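Local coordinates for protein porin B (Pseudomonas putida, PDB 4GEY) that forms a beta-barrel channel in the outer membrane of this pseudomonad and probably lets glucose and related sugars through, at residues V49-G54 with D164-A169; G181-W186 with G290-A295; A239-K244 with G250-G255; K345-F350 with T405-L410. The protein carries 2 engineered substitutions. All blocks are in the same frame, centred on the assembly; numbering follows the deposited sequence.

Contact 1: residues V49-G54 with D164-A169; sequences VGEVAG and DFQNLA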
# COMPACT_ATOMS: atom_id res chain seq x y z
N VAL A 49 -2.19 11.59 -9.13
CA VAL A 49 -1.26 11.65 -8.00
C VAL A 49 0.14 11.82 -8.54
O VAL A 49 0.59 11.02 -9.35
CB VAL A 49 -1.28 10.35 -7.13
CG1 VAL A 49 -0.25 10.45 -6.00
CG2 VAL A 49 -2.66 10.09 -6.58
N GLY A 50 0.83 12.87 -8.10
CA GLY A 50 2.21 13.06 -8.50
C GLY A 50 3.10 13.11 -7.27
O GLY A 50 2.77 13.82 -6.32
N GLU A 51 4.19 12.36 -7.28
CA GLU A 51 5.17 12.39 -6.19
C GLU A 51 6.60 12.73 -6.63
O GLU A 51 7.17 12.05 -7.49
CB GLU A 51 5.15 11.07 -5.43
CG GLU A 51 4.04 10.98 -4.41
CD GLU A 51 3.56 9.56 -4.17
OE1 GLU A 51 4.33 8.60 -4.43
OE2 GLU A 51 2.40 9.41 -3.74
N VAL A 52 7.17 13.77 -6.04
CA VAL A 52 8.56 14.16 -6.29
C VAL A 52 9.43 13.78 -5.10
O VAL A 52 9.01 13.93 -3.96
CB VAL A 52 8.69 15.69 -6.44
CG1 VAL A 52 10.13 16.07 -6.72
CG2 VAL A 52 7.78 16.19 -7.55
N ALA A 53 10.65 13.32 -5.37
CA ALA A 53 11.60 13.05 -4.29
C ALA A 53 13.04 13.38 -4.68
O ALA A 53 13.49 13.06 -5.79
CB ALA A 53 11.50 11.61 -3.83
N GLY A 54 13.75 14.02 -3.77
CA GLY A 54 15.13 14.37 -4.00
C GLY A 54 15.95 14.13 -2.75
O GLY A 54 15.51 14.48 -1.66
N ASP A 164 -2.13 9.13 2.33
CA ASP A 164 -1.81 10.55 2.29
C ASP A 164 -0.30 10.79 2.38
O ASP A 164 0.21 11.73 1.76
CB ASP A 164 -2.57 11.31 3.37
CG ASP A 164 -4.04 11.49 3.02
OD1 ASP A 164 -4.35 11.54 1.81
OD2 ASP A 164 -4.87 11.58 3.95
N PHE A 165 0.40 9.94 3.14
CA PHE A 165 1.86 10.03 3.26
C PHE A 165 2.50 9.73 1.90
O PHE A 165 1.86 9.15 1.03
CB PHE A 165 2.40 9.06 4.32
CG PHE A 165 2.14 9.50 5.74
CD1 PHE A 165 0.94 9.20 6.38
CD2 PHE A 165 3.12 10.20 6.45
CE1 PHE A 165 0.71 9.60 7.69
CE2 PHE A 165 2.89 10.61 7.77
CZ PHE A 165 1.69 10.31 8.39
N GLN A 166 3.75 10.13 1.69
CA GLN A 166 4.42 9.81 0.45
C GLN A 166 5.17 8.49 0.58
O GLN A 166 5.30 7.71 -0.38
CB GLN A 166 5.38 10.93 0.04
CG GLN A 166 6.04 10.68 -1.32
CD GLN A 166 6.59 11.95 -1.94
OE1 GLN A 166 5.91 12.98 -1.99
NE2 GLN A 166 7.83 11.88 -2.40
N ASN A 167 5.68 8.24 1.79
CA ASN A 167 6.46 7.05 2.07
C ASN A 167 5.57 5.80 2.15
O ASN A 167 4.55 5.80 2.83
CB ASN A 167 7.21 7.25 3.38
CG ASN A 167 8.24 6.19 3.62
OD1 ASN A 167 7.92 5.04 3.95
ND2 ASN A 167 9.50 6.56 3.48
N LEU A 168 5.97 4.75 1.45
CA LEU A 168 5.19 3.52 1.33
C LEU A 168 4.77 2.96 2.67
O LEU A 168 3.66 2.47 2.80
CB LEU A 168 5.97 2.44 0.57
CG LEU A 168 5.27 1.70 -0.58
CD1 LEU A 168 5.94 0.36 -0.81
CD2 LEU A 168 3.78 1.54 -0.36
N ALA A 169 5.65 3.04 3.65
CA ALA A 169 5.39 2.49 4.97
C ALA A 169 4.13 3.07 5.63
O ALA A 169 3.60 2.49 6.58
CB ALA A 169 6.58 2.73 5.88

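Contact 2: residues G181-W186 with G290-A295; sequences GIWYNW and GWWVVA. With BGC (beta-D-glucopyranose), chain B.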
# COMPACT_ATOMS: atom_id res chain seq x y z
N GLY A 181 5.37 -9.95 -2.71
CA GLY A 181 5.71 -10.95 -3.71
C GLY A 181 4.51 -11.78 -4.16
O GLY A 181 4.53 -12.31 -5.28
N ILE A 182 3.49 -11.92 -3.31
CA ILE A 182 2.28 -12.68 -3.66
C ILE A 182 0.98 -11.87 -3.51
O ILE A 182 -0.02 -12.15 -4.19
CB ILE A 182 2.12 -13.98 -2.81
CG1 ILE A 182 1.92 -13.64 -1.33
CG2 ILE A 182 3.30 -14.91 -3.00
CD1 ILE A 182 1.51 -14.80 -0.48
N TRP A 183 0.99 -10.89 -2.62
CA TRP A 183 -0.20 -10.08 -2.32
C TRP A 183 0.00 -8.78 -3.08
O TRP A 183 1.01 -8.10 -2.89
CB TRP A 183 -0.29 -9.87 -0.79
CG TRP A 183 -1.28 -8.84 -0.25
CD1 TRP A 183 -1.41 -7.53 -0.63
CD2 TRP A 183 -2.21 -9.03 0.83
NE1 TRP A 183 -2.37 -6.90 0.13
CE2 TRP A 183 -2.87 -7.80 1.03
CE3 TRP A 183 -2.55 -10.11 1.63
CZ2 TRP A 183 -3.86 -7.64 1.99
CZ3 TRP A 183 -3.53 -9.95 2.59
CH2 TRP A 183 -4.18 -8.72 2.76
N TYR A 184 -0.93 -8.45 -3.95
CA TYR A 184 -0.74 -7.30 -4.84
C TYR A 184 -1.84 -6.26 -4.69
O TYR A 184 -2.95 -6.46 -5.15
CB TYR A 184 -0.72 -7.76 -6.30
CG TYR A 184 0.18 -8.94 -6.59
CD1 TYR A 184 1.42 -9.08 -5.98
CD2 TYR A 184 -0.22 -9.92 -7.49
CE1 TYR A 184 2.25 -10.16 -6.26
CE2 TYR A 184 0.60 -11.00 -7.78
CZ TYR A 184 1.82 -11.12 -7.16
OH TYR A 184 2.62 -12.20 -7.45
N ASN A 185 -1.53 -5.15 -4.05
CA ASN A 185 -2.48 -4.05 -3.98
C ASN A 185 -2.65 -3.35 -5.32
O ASN A 185 -1.93 -3.63 -6.30
CB ASN A 185 -2.01 -3.02 -2.96
CG ASN A 185 -1.89 -3.60 -1.55
OD1 ASN A 185 -2.76 -4.33 -1.09
ND2 ASN A 185 -0.81 -3.27 -0.87
N TRP A 186 -3.63 -2.44 -5.35
CA TRP A 186 -3.70 -1.35 -6.32
C TRP A 186 -2.28 -0.91 -6.65
O TRP A 186 -1.54 -0.51 -5.76
CB TRP A 186 -4.45 -0.16 -5.71
CG TRP A 186 -4.48 1.07 -6.58
CD1 TRP A 186 -3.40 1.82 -7.00
CD2 TRP A 186 -5.64 1.71 -7.12
NE1 TRP A 186 -3.83 2.86 -7.78
CE2 TRP A 186 -5.20 2.83 -7.86
CE3 TRP A 186 -7.02 1.46 -7.05
CZ2 TRP A 186 -6.07 3.68 -8.53
CZ3 TRP A 186 -7.89 2.30 -7.71
CH2 TRP A 186 -7.41 3.40 -8.44
N GLY A 290 0.22 -15.17 7.63
CA GLY A 290 0.58 -14.11 8.56
C GLY A 290 -0.61 -13.41 9.17
O GLY A 290 -1.75 -13.76 8.86
N TRP A 291 -0.35 -12.42 10.03
CA TRP A 291 -1.41 -11.68 10.73
C TRP A 291 -1.19 -10.19 10.61
O TRP A 291 -0.11 -9.73 10.24
CB TRP A 291 -1.41 -12.01 12.22
CG TRP A 291 -1.62 -13.42 12.60
CD1 TRP A 291 -0.69 -14.43 12.60
CD2 TRP A 291 -2.83 -14.00 13.10
NE1 TRP A 291 -1.26 -15.59 13.06
CE2 TRP A 291 -2.57 -15.35 13.37
CE3 TRP A 291 -4.12 -13.49 13.34
CZ2 TRP A 291 -3.55 -16.22 13.85
CZ3 TRP A 291 -5.08 -14.35 13.83
CH2 TRP A 291 -4.80 -15.69 14.08
N TRP A 292 -2.20 -9.41 10.97
CA TRP A 292 -2.07 -7.96 10.91
C TRP A 292 -3.03 -7.25 11.84
O TRP A 292 -4.10 -7.78 12.18
CB TRP A 292 -2.26 -7.45 9.49
CG TRP A 292 -3.67 -7.45 9.01
CD1 TRP A 292 -4.66 -6.55 9.33
CD2 TRP A 292 -4.25 -8.36 8.07
NE1 TRP A 292 -5.82 -6.86 8.67
CE2 TRP A 292 -5.60 -7.97 7.89
CE3 TRP A 292 -3.78 -9.47 7.37
CZ2 TRP A 292 -6.47 -8.65 7.04
CZ3 TRP A 292 -4.64 -10.15 6.54
CH2 TRP A 292 -5.97 -9.73 6.37
N VAL A 293 -2.63 -6.06 12.25
CA VAL A 293 -3.50 -5.18 13.02
C VAL A 293 -3.43 -3.80 12.39
O VAL A 293 -2.35 -3.33 12.01
CB VAL A 293 -3.08 -5.06 14.53
CG1 VAL A 293 -3.93 -4.01 15.23
CG2 VAL A 293 -3.19 -6.40 15.26
N VAL A 294 -4.59 -3.17 12.23
CA VAL A 294 -4.62 -1.76 11.87
C VAL A 294 -5.49 -1.06 12.88
O VAL A 294 -6.60 -1.52 13.18
CB VAL A 294 -5.21 -1.51 10.49
CG1 VAL A 294 -4.82 -0.10 10.02
CG2 VAL A 294 -4.73 -2.57 9.51
N ALA A 295 -4.99 0.05 13.40
CA ALA A 295 -5.77 0.83 14.33
C ALA A 295 -5.66 2.30 13.97
O ALA A 295 -4.58 2.80 13.67
CB ALA A 295 -5.29 0.58 15.74
C2 BGC B . 3.21 1.09 -5.44
C3 BGC B . 2.16 1.37 -4.56
C4 BGC B . 1.22 0.26 -4.46
C5 BGC B . 1.90 -1.09 -4.06
C6 BGC B . 1.11 -2.19 -4.18
C1 BGC B . 3.98 -0.05 -5.02
O1 BGC B . 4.99 -0.26 -5.95
O2 BGC B . 4.08 2.27 -5.52
O3 BGC B . 1.48 2.59 -5.02
O4 BGC B . 0.21 0.61 -3.55
O5 BGC B . 3.13 -1.22 -4.96
O6 BGC B . 0.90 -2.75 -5.43

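Contact 3: residues A239-K244 with G250-G255; sequences AVWSPK and GEYRLG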
# COMPACT_ATOMS: atom_id res chain seq x y z
N ALA A 239 -11.54 -9.00 10.83
CA ALA A 239 -12.59 -8.42 11.65
C ALA A 239 -12.28 -6.94 11.73
O ALA A 239 -11.14 -6.55 11.96
CB ALA A 239 -12.61 -9.05 13.03
N VAL A 240 -13.30 -6.11 11.51
CA VAL A 240 -13.13 -4.66 11.50
C VAL A 240 -14.13 -3.98 12.43
O VAL A 240 -15.34 -3.98 12.17
CB VAL A 240 -13.22 -4.09 10.07
CG1 VAL A 240 -13.24 -2.58 10.07
CG2 VAL A 240 -12.08 -4.61 9.21
N TRP A 241 -13.62 -3.42 13.52
CA TRP A 241 -14.45 -2.74 14.52
C TRP A 241 -14.30 -1.22 14.37
O TRP A 241 -13.18 -0.69 14.39
CB TRP A 241 -14.00 -3.17 15.92
CG TRP A 241 -14.81 -2.62 17.06
CD1 TRP A 241 -16.14 -2.33 17.06
CD2 TRP A 241 -14.32 -2.30 18.37
NE1 TRP A 241 -16.52 -1.87 18.30
CE2 TRP A 241 -15.42 -1.84 19.12
CE3 TRP A 241 -13.07 -2.37 18.99
CZ2 TRP A 241 -15.31 -1.44 20.46
CZ3 TRP A 241 -12.95 -1.98 20.32
CH2 TRP A 241 -14.06 -1.52 21.03
N SER A 242 -15.43 -0.52 14.21
CA SER A 242 -15.43 0.93 14.06
C SER A 242 -16.25 1.59 15.15
O SER A 242 -17.33 2.12 14.88
CB SER A 242 -16.00 1.34 12.71
OG SER A 242 -15.32 0.70 11.65
N PRO A 243 -15.75 1.57 16.39
CA PRO A 243 -16.52 2.16 17.49
C PRO A 243 -16.36 3.68 17.55
O PRO A 243 -15.51 4.25 16.86
CB PRO A 243 -15.86 1.54 18.71
CG PRO A 243 -14.42 1.42 18.30
CD PRO A 243 -14.42 1.12 16.82
N LYS A 244 -17.17 4.32 18.39
CA LYS A 244 -16.94 5.71 18.74
C LYS A 244 -16.31 5.74 20.13
O LYS A 244 -16.82 5.11 21.05
CB LYS A 244 -18.24 6.51 18.75
CG LYS A 244 -19.00 6.47 17.42
CD LYS A 244 -18.67 7.65 16.53
CE LYS A 244 -19.42 7.56 15.19
NZ LYS A 244 -18.98 6.42 14.31
N GLY A 250 -13.24 5.76 15.45
CA GLY A 250 -12.05 4.95 15.29
C GLY A 250 -12.32 3.76 14.38
O GLY A 250 -13.46 3.49 14.01
N GLU A 251 -11.26 3.03 14.04
CA GLU A 251 -11.39 1.81 13.25
C GLU A 251 -10.27 0.82 13.60
O GLU A 251 -9.09 1.13 13.45
CB GLU A 251 -11.39 2.14 11.76
CG GLU A 251 -11.61 0.95 10.86
CD GLU A 251 -11.26 1.25 9.42
OE1 GLU A 251 -11.98 2.05 8.78
OE2 GLU A 251 -10.24 0.71 8.93
N TYR A 252 -10.65 -0.36 14.06
CA TYR A 252 -9.66 -1.35 14.45
C TYR A 252 -9.83 -2.62 13.62
O TYR A 252 -10.92 -3.14 13.52
CB TYR A 252 -9.77 -1.65 15.96
CG TYR A 252 -9.59 -0.40 16.80
CD1 TYR A 252 -10.67 0.42 17.08
CD2 TYR A 252 -8.35 -0.03 17.29
CE1 TYR A 252 -10.53 1.56 17.83
CE2 TYR A 252 -8.19 1.11 18.05
CZ TYR A 252 -9.30 1.90 18.31
OH TYR A 252 -9.19 3.05 19.05
N ARG A 253 -8.73 -3.08 13.03
CA ARG A 253 -8.74 -4.25 12.16
C ARG A 253 -7.84 -5.33 12.70
O ARG A 253 -6.71 -5.04 13.09
CB ARG A 253 -8.20 -3.91 10.77
CG ARG A 253 -8.96 -2.83 10.02
CD ARG A 253 -8.59 -2.85 8.55
NE ARG A 253 -9.42 -1.94 7.78
CZ ARG A 253 -10.28 -2.31 6.83
NH1 ARG A 253 -10.42 -3.59 6.51
NH2 ARG A 253 -10.99 -1.38 6.20
N LEU A 254 -8.33 -6.56 12.68
CA LEU A 254 -7.49 -7.71 13.00
C LEU A 254 -7.69 -8.75 11.91
O LEU A 254 -8.83 -9.11 11.58
CB LEU A 254 -7.83 -8.28 14.38
CG LEU A 254 -7.25 -9.66 14.74
CD1 LEU A 254 -5.78 -9.61 15.09
CD2 LEU A 254 -8.02 -10.27 15.87
N GLY A 255 -6.59 -9.23 11.32
CA GLY A 255 -6.67 -10.15 10.20
C GLY A 255 -5.60 -11.21 10.10
O GLY A 255 -4.56 -11.16 10.77

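Contact 4: residues K345-F350 with T405-L410; sequences KDDIGF and TVRPNL. With C8E ((hydroxyethyloxy)tri(ethyloxy)octane), chain D.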
# COMPACT_ATOMS: atom_id res chain seq x y z
N LYS A 345 -8.79 23.11 7.03
CA LYS A 345 -8.81 21.86 6.28
C LYS A 345 -7.42 21.30 6.01
O LYS A 345 -7.30 20.24 5.40
CB LYS A 345 -9.58 22.02 4.97
CG LYS A 345 -11.04 22.37 5.14
CD LYS A 345 -11.78 22.25 3.82
CE LYS A 345 -13.29 22.27 4.02
NZ LYS A 345 -14.00 22.13 2.72
N ASP A 346 -6.38 22.01 6.45
CA ASP A 346 -5.00 21.53 6.29
C ASP A 346 -4.69 20.42 7.29
O ASP A 346 -5.34 20.30 8.33
CB ASP A 346 -3.99 22.66 6.49
CG ASP A 346 -3.88 23.57 5.28
OD1 ASP A 346 -4.57 23.33 4.26
OD2 ASP A 346 -3.09 24.54 5.35
N ASP A 347 -3.69 19.60 6.99
CA ASP A 347 -3.29 18.56 7.94
C ASP A 347 -1.77 18.44 8.13
O ASP A 347 -0.97 18.81 7.27
CB ASP A 347 -3.97 17.21 7.64
CG ASP A 347 -3.51 16.58 6.33
OD1 ASP A 347 -3.13 17.32 5.40
OD2 ASP A 347 -3.56 15.33 6.23
N ILE A 348 -1.40 17.97 9.32
CA ILE A 348 -0.01 17.73 9.65
C ILE A 348 0.17 16.26 9.97
O ILE A 348 -0.51 15.73 10.83
CB ILE A 348 0.41 18.54 10.88
CG1 ILE A 348 0.27 20.02 10.60
CG2 ILE A 348 1.85 18.24 11.23
CD1 ILE A 348 0.61 20.89 11.77
N GLY A 349 1.07 15.59 9.25
CA GLY A 349 1.30 14.18 9.50
C GLY A 349 2.68 13.86 10.03
O GLY A 349 3.66 14.53 9.68
N PHE A 350 2.76 12.85 10.89
CA PHE A 350 4.04 12.29 11.28
C PHE A 350 3.94 10.79 11.54
O PHE A 350 3.03 10.35 12.24
CB PHE A 350 4.59 12.97 12.52
CG PHE A 350 5.81 12.31 13.05
CD1 PHE A 350 7.02 12.43 12.38
CD2 PHE A 350 5.76 11.54 14.20
CE1 PHE A 350 8.15 11.80 12.85
CE2 PHE A 350 6.88 10.91 14.67
CZ PHE A 350 8.08 11.04 14.00
N THR A 405 -4.95 18.99 -3.48
CA THR A 405 -4.18 19.02 -2.24
C THR A 405 -2.70 18.88 -2.57
O THR A 405 -2.30 18.06 -3.39
CB THR A 405 -4.59 17.88 -1.25
OG1 THR A 405 -6.01 17.92 -1.03
CG2 THR A 405 -3.87 18.03 0.09
N VAL A 406 -1.88 19.68 -1.90
CA VAL A 406 -0.46 19.72 -2.16
C VAL A 406 0.22 19.47 -0.83
O VAL A 406 0.03 20.25 0.12
CB VAL A 406 -0.07 21.13 -2.72
CG1 VAL A 406 1.41 21.37 -2.63
CG2 VAL A 406 -0.55 21.27 -4.15
N ARG A 407 0.98 18.38 -0.71
CA ARG A 407 1.70 18.16 0.56
C ARG A 407 3.19 17.93 0.47
O ARG A 407 3.65 16.85 0.14
CB ARG A 407 1.04 17.13 1.49
CG ARG A 407 0.50 15.91 0.87
CD ARG A 407 0.09 14.92 1.94
NE ARG A 407 -1.23 15.21 2.49
CZ ARG A 407 -2.37 14.88 1.90
NH1 ARG A 407 -2.35 14.27 0.72
NH2 ARG A 407 -3.54 15.17 2.47
N PRO A 408 3.96 18.98 0.77
CA PRO A 408 5.40 18.82 0.99
C PRO A 408 5.64 17.91 2.18
O PRO A 408 4.85 17.90 3.14
CB PRO A 408 5.87 20.25 1.32
CG PRO A 408 4.62 21.02 1.66
CD PRO A 408 3.55 20.40 0.82
N ASN A 409 6.72 17.15 2.11
CA ASN A 409 7.07 16.26 3.21
C ASN A 409 8.57 16.10 3.36
O ASN A 409 9.34 16.40 2.44
CB ASN A 409 6.40 14.90 3.03
CG ASN A 409 6.73 14.26 1.70
OD1 ASN A 409 7.59 13.38 1.63
ND2 ASN A 409 6.05 14.69 0.65
N LEU A 410 8.96 15.62 4.53
CA LEU A 410 10.35 15.34 4.85
C LEU A 410 10.41 13.88 5.28
O LEU A 410 9.68 13.47 6.17
CB LEU A 410 10.81 16.22 6.00
CG LEU A 410 11.87 17.29 5.80
CD1 LEU A 410 11.35 18.62 6.31
CD2 LEU A 410 13.11 16.92 6.56
C1 C8E D . 9.21 20.06 -0.17
C2 C8E D . 10.28 19.69 0.86
C3 C8E D . 10.20 20.62 2.07
C4 C8E D . 9.94 19.80 3.33
C5 C8E D . 8.50 19.95 3.84
C6 C8E D . 8.43 20.32 5.32
C7 C8E D . 7.21 19.72 6.02
C8 C8E D . 7.38 19.74 7.53
O9 C8E D . 6.70 20.82 8.15
C10 C8E D . 5.71 20.44 9.09
C11 C8E D . 5.60 21.45 10.24
O12 C8E D . 5.35 22.78 9.80
C13 C8E D . 4.49 23.50 10.68
C14 C8E D . 3.76 24.65 9.98
O15 C8E D . 3.43 25.70 10.88
C16 C8E D . 2.06 26.06 10.88
C17 C8E D . 1.83 27.51 10.45
O18 C8E D . 0.44 27.82 10.45
C19 C8E D . 0.05 28.82 11.37
C20 C8E D . -1.19 29.53 10.83
O21 C8E D . -1.18 30.91 11.11

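Contact 1: residues V49-G54 with D164-A169
Gln166 reaches from an inward-folded loop to the wall strand 49-54 and meets Glu51, Val52 and Ala53 in turn along its length. Its CB is directed toward the strand, the first torsion sets CG anti to the backbone N (chi1 -176°), and the chain then runs out extended. The CG atom of Gln166 lies 3.7 Å from CG of Glu51, methylene against methylene, and the two side chains run antiparallel alongside one another with carboxylate and amide planes only 14° apart. One atom further, CD of Gln166 is still 3.7 Å from the same Glu51 CG. At the tip the amide divides its work. NE2 of Gln166 gives a nearly straight hydrogen bond to O of Val52, at 2.8 Å, approaching from above the carbonyl plane, and rests beside CB of Ala53 at 3.9 Å. This nitrogen also donates to the carbonyl of Val119, while OE1 accepts from Asn409, so the buried amide is held at both its polar atoms. The carboxylate of Glu51 has its own partner, the backbone N of Val122, a residue of the glucose pocket. A loop folded into the barrel and hydrogen-bonded to its inner wall, narrowing the channel, is a familiar feature of porins.

Contact 2: residues G181-W186 with G290-A295
Trp183 and Trp292 make the contact alone, indole against indole, where a loop inside the barrel meets wall strand 290-295. The six-membered rings form an offset edge-to-face pair: the edge of Trp183 turns toward the face of Trp292, with centroids 5.7 Å apart and planes at 81°. The touching atoms are the outer carbons of the benzo rings, CH2 of Trp183 and CZ3 of Trp292, at 4.1 Å. Trp292 gets there from a chi1 of 75°, which places its CG between the backbone N and the carbonyl carbon and turns the indole inward from the strand.

In the next shell, each indole nitrogen has a hydrogen-bond partner, which helps to set the rotation of the ring. NE1 of Trp183 donates to OD1 of Asn185 at 2.9 Å; the acceptor lies in the ring plane, although the donor stands above the plane of the amide carbonyl. NE1 of Trp292 is bound by Glu238, on strand 232-245, one strand beyond the neighbour 248-259. Asn185 is held a second time, its ND2 donating to the backbone of Ser173.

Further out lies the sugar. CB of Asn185 packs 3.5 Å from C6 of the bound glucose, and O of Trp186 accepts a weak hydrogen bond from glucose O4 at 3.0 Å. Arg98, Glu121, Trp123 and Arg125 supply further bonds to the sugar. The indole of Trp186 has its own tie, NE1 to Gln71. The chemistry therefore implies a division of labour: aromatic packing probably helps to hold the loop against the wall, while the carbonyl of Trp186 contributes a weak bond to the sugar.

Contact 3: residues A239-K244 with G250-G255
Trp241 and Tyr252 are matched across the strands as an antiparallel hydrogen-bonded pair, and the backbone between these strands is the close-knit part of the contact. Tyr252 N donates to Trp241 O at 2.6 Å, and the return bond runs from Trp241 N to Tyr252 O at 2.7 Å. Ala239 and Leu254 form a second hydrogen-bonded pair, with N-H...O bonds in both directions, whereas Val240 and Arg253 between them form the non-hydrogen-bonded pair. Toward the turn, Gly250 N still reaches Pro243 O at 3.1 Å. The strands are the adjacent arms of a beta hairpin in the barrel wall, their short axes running nearly antiparallel, at 165°, and the two faces differ in character. On the face of Val240 and Arg253, CG2 of Val240 sits 3.3 Å from NH1 of Arg253, over one face of the guanidinium, both side chains projecting to the same side. Arg253 makes a salt bridge from NE to OE2 of Glu251 at 3.0 Å, and its NH1 pairs with Glu238. The face of Ala239, Trp241, Tyr252 and Leu254 is the more exposed one, and a detergent molecule touches Tyr252. Here the Trp241 and Tyr252 rings make a looser, oblique pair at 40°, CE3 of Trp241 lying 4.1 Å from CD1 of Tyr252. Pro243 packs against both rings: its CG lies over the centre of one face of the Trp241 ring, while its CD meets the edge of Tyr252, whose hydroxyl bonds to Gln297.

Contact 4: residues K345-F350 with T405-L410
The inner wall of the barrel carries this contact, made by two strands that are not neighbours: 347-357 and 404-414 each pair with strand 388-399, and side chains reach across that intervening strand. Asp347 and Arg407 do the reaching. OD1 of Asp347 stands 3.7 Å from NH2 of Arg407, a long salt bridge with no hydrogen bond. The carboxylate oxygen lies at the edge of the guanidinium, near its plane, yet the two flat groups are turned 77° against each other. NH2 of Arg407 is almost as near to OD2 of Asp347, at 3.8 Å, so neither oxygen is clearly preferred. The arginine chain bends at chi3 (82°), which carries its end round toward the aspartate, and CG2 of Thr405 lies against one face of the guanidinium.

Stronger partners hold the two ends. OD2 of Asp347 bonds to the hydroxyl of Tyr395, on the intervening strand, and NH1 of Arg407 to Gln433 on the strand beyond. Both groups are buried, and these bonds probably help to compensate their charges; each would probably favour the ionised state of the other.

Asn409 extends the inner row: its ND2 donates to O of Arg407 at 3.3 Å. The alkyl tail of a detergent molecule crosses the outer side of this strand, its C4 being 3.5 Å from CD1 of Leu410 and its C5 3.7 Å from CB of Pro408. Charged and amide groups turned inward, with apolar ones against detergent, are the pattern typical of an outer-membrane beta-barrel.

How the contacts relate
All four contacts belong to one antiparallel barrel wall, two of them through loops folded into it. Along the chain contact 1 closes first; contact 2 then opens and spans contact 3 entirely, and contact 4 follows. Contacts 1 and 4 have centres about 11 Å apart and share a polar network on one side of the barrel: Asp164 approaches Arg407, and Phe165 packs on Gly349 and Phe350. Contacts 2 and 3, with centres about 16 Å apart, sit on neighbouring strands 282-298 and 248-259, joined by backbone bonds. Centres of contacts 1 and 3 lie about 26 Å apart. Contacts 1 and 2 thus tie inner loops to separate wall regions around the sugar-binding channel.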